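Local structure of RNA silencing suppressor p19 (Tomato bushy stunt virus, 4JNX) at residues 63-68 against 114-119. The protein probably suppresses RNA silencing in the host by binding small interfering RNAs as a homodimer and selecting them by the length of their duplex. Sequence-based numbering, arbitrary orientation.
Sequences RVLGSW and MAIRSK
Lys119 sends its side chain from helix 108-123 across to helix 58-65, where its ammonium group donates a hydrogen bond to the backbone carbonyl of Val64 (NZ to O, 2.8 Å). CG lies anti to the backbone N (chi1 170°) and the chain beyond it is extended, which gives lysine the length to span the gap. NZ approaches at a C=O...N angle of 143°, tilted 31° out of the carbonyl plane, and Ser67 N reaches Val64 O from the opposite face. A water accepts from Lys119 NZ and donates to Leu65 O (2.6 Å) and to Trp68 O, tying the ammonium group to two more backbone carbonyls of the segment 63-68. Glu39, on strand 36-43, supplies the countercharge: it forms a salt bridge with Lys119 and takes hydrogen bonds from Ser67 OG and Trp68 NE1.

Apolar packing adjoins this polar centre. Leu65 CD2 lies 3.9 Å from Lys119 CG, the two side chains running past each other in opposite directions, and also meets Ile116 CD1. That methyl sits over one face of the Trp68 indole, near its rim, while the far corner of the ring, CH2, presses on Ala115 CB at 3.5 Å. Alanine's small side chain lets the broad indole approach the helix closely.

The contact thus joins helix 58-65 and the loop after it to helix 108-123, beside the sheet of the p19 core, through a buried cation. Carbonyl oxygens, water and the Glu39 carboxylate probably offset its desolvation and favour the protonated lysine.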
ATOM      1  N   ARG A  63       7.769  18.587  -6.780  1.00 25.02           N
ATOM      2  CA  ARG A  63       9.043  18.089  -7.341  1.00 24.87           C
ATOM      3  C   ARG A  63       9.072  16.566  -7.295  1.00 25.37           C
ATOM      4  O   ARG A  63       9.136  15.935  -8.379  1.00 23.30           O
ATOM      5  CB  ARG A  63      10.283  18.695  -6.654  1.00 26.79           C
ATOM      6  CG  ARG A  63      11.642  18.305  -7.269  1.00 26.11           C
ATOM      7  CD  ARG A  63      12.873  18.752  -6.463  1.00 27.13           C
ATOM      8  NE  ARG A  63      13.164  17.800  -5.350  1.00 28.63           N
ATOM      9  CZ  ARG A  63      13.944  16.713  -5.412  1.00 28.38           C
ATOM     10  NH1 ARG A  63      14.565  16.385  -6.532  1.00 25.33           N
ATOM     11  NH2 ARG A  63      14.114  15.955  -4.312  1.00 27.24           N
ATOM     12  N   VAL A  64       8.884  15.980  -6.098  1.00 23.72           N
ATOM     13  CA  VAL A  64       9.069  14.485  -5.976  1.00 24.28           C
ATOM     14  C   VAL A  64       7.967  13.662  -6.610  1.00 23.79           C
ATOM     15  O   VAL A  64       8.196  12.477  -6.908  1.00 24.16           O
ATOM     16  CB  VAL A  64       9.328  14.028  -4.504  1.00 22.32           C
ATOM     17  CG1 VAL A  64      10.502  14.740  -3.902  1.00 23.03           C
ATOM     18  CG2 VAL A  64       8.066  14.192  -3.601  1.00 22.85           C
ATOM     19  N   LEU A  65       6.751  14.220  -6.744  1.00 23.45           N
ATOM     20  CA  LEU A  65       5.661  13.559  -7.456  1.00 26.59           C
ATOM     21  C   LEU A  65       5.994  13.437  -8.962  1.00 27.24           C
ATOM     22  O   LEU A  65       5.455  12.600  -9.718  1.00 26.35           O
ATOM     23  CB  LEU A  65       4.235  14.216  -7.255  1.00 25.96           C
ATOM     24  CG  LEU A  65       3.604  14.218  -5.868  1.00 26.74           C
ATOM     25  CD1 LEU A  65       2.305  15.035  -5.748  1.00 29.80           C
ATOM     26  CD2 LEU A  65       3.365  12.773  -5.474  1.00 30.65           C
ATOM     27  N   GLY A  66       6.916  14.290  -9.386  1.00 25.42           N
ATOM     28  CA  GLY A  66       7.404  14.147 -10.686  1.00 27.99           C
ATOM     29  C   GLY A  66       8.509  13.108 -10.869  1.00 27.50           C
ATOM     30  O   GLY A  66       9.086  13.028 -11.954  1.00 27.62           O
ATOM     31  N   SER A  67       8.788  12.245  -9.888  1.00 25.37           N
ATOM     32  CA  SER A  67       9.910  11.317 -10.102  1.00 23.95           C
ATOM     33  C   SER A  67       9.597  10.108 -10.987  1.00 23.79           C
ATOM     34  O   SER A  67      10.485   9.419 -11.460  1.00 24.29           O
ATOM     35  CB  SER A  67      10.500  10.829  -8.802  1.00 25.19           C
ATOM     36  OG  SER A  67       9.603   9.911  -8.129  1.00 22.32           O
ATOM     37  N   TRP A  68       8.325   9.807 -11.172  1.00 23.58           N
ATOM     38  CA  TRP A  68       7.940   8.827 -12.165  1.00 23.11           C
ATOM     39  C   TRP A  68       6.553   9.210 -12.661  1.00 22.34           C
ATOM     40  O   TRP A  68       5.842   9.953 -12.026  1.00 24.50           O
ATOM     41  CB  TRP A  68       8.082   7.389 -11.602  1.00 22.64           C
ATOM     42  CG  TRP A  68       7.302   7.115 -10.395  1.00 22.17           C
ATOM     43  CD1 TRP A  68       7.739   7.163  -9.108  1.00 23.48           C
ATOM     44  CD2 TRP A  68       5.923   6.774 -10.339  1.00 23.62           C
ATOM     45  NE1 TRP A  68       6.735   6.886  -8.263  1.00 23.44           N
ATOM     46  CE2 TRP A  68       5.590   6.646  -8.949  1.00 24.84           C
ATOM     47  CE3 TRP A  68       4.937   6.571 -11.284  1.00 21.65           C
ATOM     48  CZ2 TRP A  68       4.314   6.284  -8.515  1.00 23.78           C
ATOM     49  CZ3 TRP A  68       3.663   6.149 -10.854  1.00 24.16           C
ATOM     50  CH2 TRP A  68       3.371   6.044  -9.462  1.00 24.26           C
ATOM     51  N   MET A 114      -2.805   3.688  -8.391  1.00 30.02           N
ATOM     52  CA  MET A 114      -2.908   3.492  -6.969  1.00 28.26           C
ATOM     53  C   MET A 114      -1.581   3.964  -6.361  1.00 27.84           C
ATOM     54  O   MET A 114      -1.603   4.573  -5.319  1.00 28.92           O
ATOM     55  CB  MET A 114      -3.211   2.058  -6.612  1.00 30.46           C
ATOM     56  CG  MET A 114      -4.653   1.616  -6.914  1.00 36.67           C
ATOM     57  SD  MET A 114      -5.812   2.668  -6.013  1.00 38.63           S
ATOM     58  CE  MET A 114      -6.660   3.459  -7.308  1.00 39.59           C
ATOM     59  N   ALA A 115      -0.443   3.639  -7.004  1.00 26.94           N
ATOM     60  CA  ALA A 115       0.889   3.991  -6.506  1.00 26.87           C
ATOM     61  C   ALA A 115       0.995   5.504  -6.261  1.00 24.25           C
ATOM     62  O   ALA A 115       1.415   5.934  -5.240  1.00 24.87           O
ATOM     63  CB  ALA A 115       2.001   3.478  -7.450  1.00 25.16           C
ATOM     64  N   ILE A 116       0.534   6.277  -7.242  1.00 25.70           N
ATOM     65  CA  ILE A 116       0.602   7.740  -7.189  1.00 27.61           C
ATOM     66  C   ILE A 116      -0.219   8.325  -6.082  1.00 27.63           C
ATOM     67  O   ILE A 116       0.227   9.249  -5.415  1.00 26.19           O
ATOM     68  CB  ILE A 116       0.399   8.502  -8.547  1.00 27.34           C
ATOM     69  CG1 ILE A 116       0.964   9.900  -8.456  1.00 29.84           C
ATOM     70  CG2 ILE A 116      -1.039   8.655  -9.022  1.00 28.49           C
ATOM     71  CD1 ILE A 116       2.457   9.883  -8.239  1.00 30.21           C
ATOM     72  N   ARG A 117      -1.435   7.807  -5.927  1.00 29.92           N
ATOM     73  CA  ARG A 117      -2.283   8.197  -4.812  1.00 31.67           C
ATOM     74  C   ARG A 117      -1.677   7.820  -3.440  1.00 29.16           C
ATOM     75  O   ARG A 117      -1.678   8.662  -2.551  1.00 30.37           O
ATOM     76  CB  ARG A 117      -3.663   7.610  -4.969  1.00 34.81           C
ATOM     77  CG  ARG A 117      -4.446   8.150  -6.149  1.00 39.70           C
ATOM     78  CD  ARG A 117      -5.592   7.175  -6.477  1.00 46.32           C
ATOM     79  NE  ARG A 117      -6.564   7.699  -7.459  1.00 46.66           N
ATOM     80  CZ  ARG A 117      -6.284   8.016  -8.729  1.00 52.08           C
ATOM     81  NH1 ARG A 117      -5.024   7.921  -9.246  1.00 50.63           N
ATOM     82  NH2 ARG A 117      -7.266   8.470  -9.503  1.00 53.81           N
ATOM     83  N   SER A 118      -1.113   6.600  -3.295  1.00 27.92           N
ATOM     84  CA  SER A 118      -0.496   6.218  -2.029  1.00 27.77           C
ATOM     85  C   SER A 118       0.671   7.165  -1.707  1.00 28.74           C
ATOM     86  O   SER A 118       0.858   7.608  -0.604  1.00 26.74           O
ATOM     87  CB  SER A 118       0.047   4.785  -2.023  1.00 29.93           C
ATOM     88  OG  SER A 118      -0.937   3.829  -2.408  1.00 33.24           O
ATOM     89  N   LYS A 119       1.433   7.489  -2.724  1.00 28.74           N
ATOM     90  CA  LYS A 119       2.626   8.299  -2.544  1.00 27.58           C
ATOM     91  C   LYS A 119       2.199   9.708  -2.050  1.00 28.23           C
ATOM     92  O   LYS A 119       2.686  10.177  -1.072  1.00 26.50           O
ATOM     93  CB  LYS A 119       3.423   8.400  -3.860  1.00 26.20           C
ATOM     94  CG  LYS A 119       4.539   9.399  -3.832  1.00 25.07           C
ATOM     95  CD  LYS A 119       5.288   9.307  -5.162  1.00 24.85           C
ATOM     96  CE  LYS A 119       6.528  10.154  -5.183  1.00 25.12           C
ATOM     97  NZ  LYS A 119       7.348   9.803  -6.414  1.00 23.65           N
TER
HETATM   98  O   HOH W   1       5.728  10.127  -8.935  1.00 23.86           O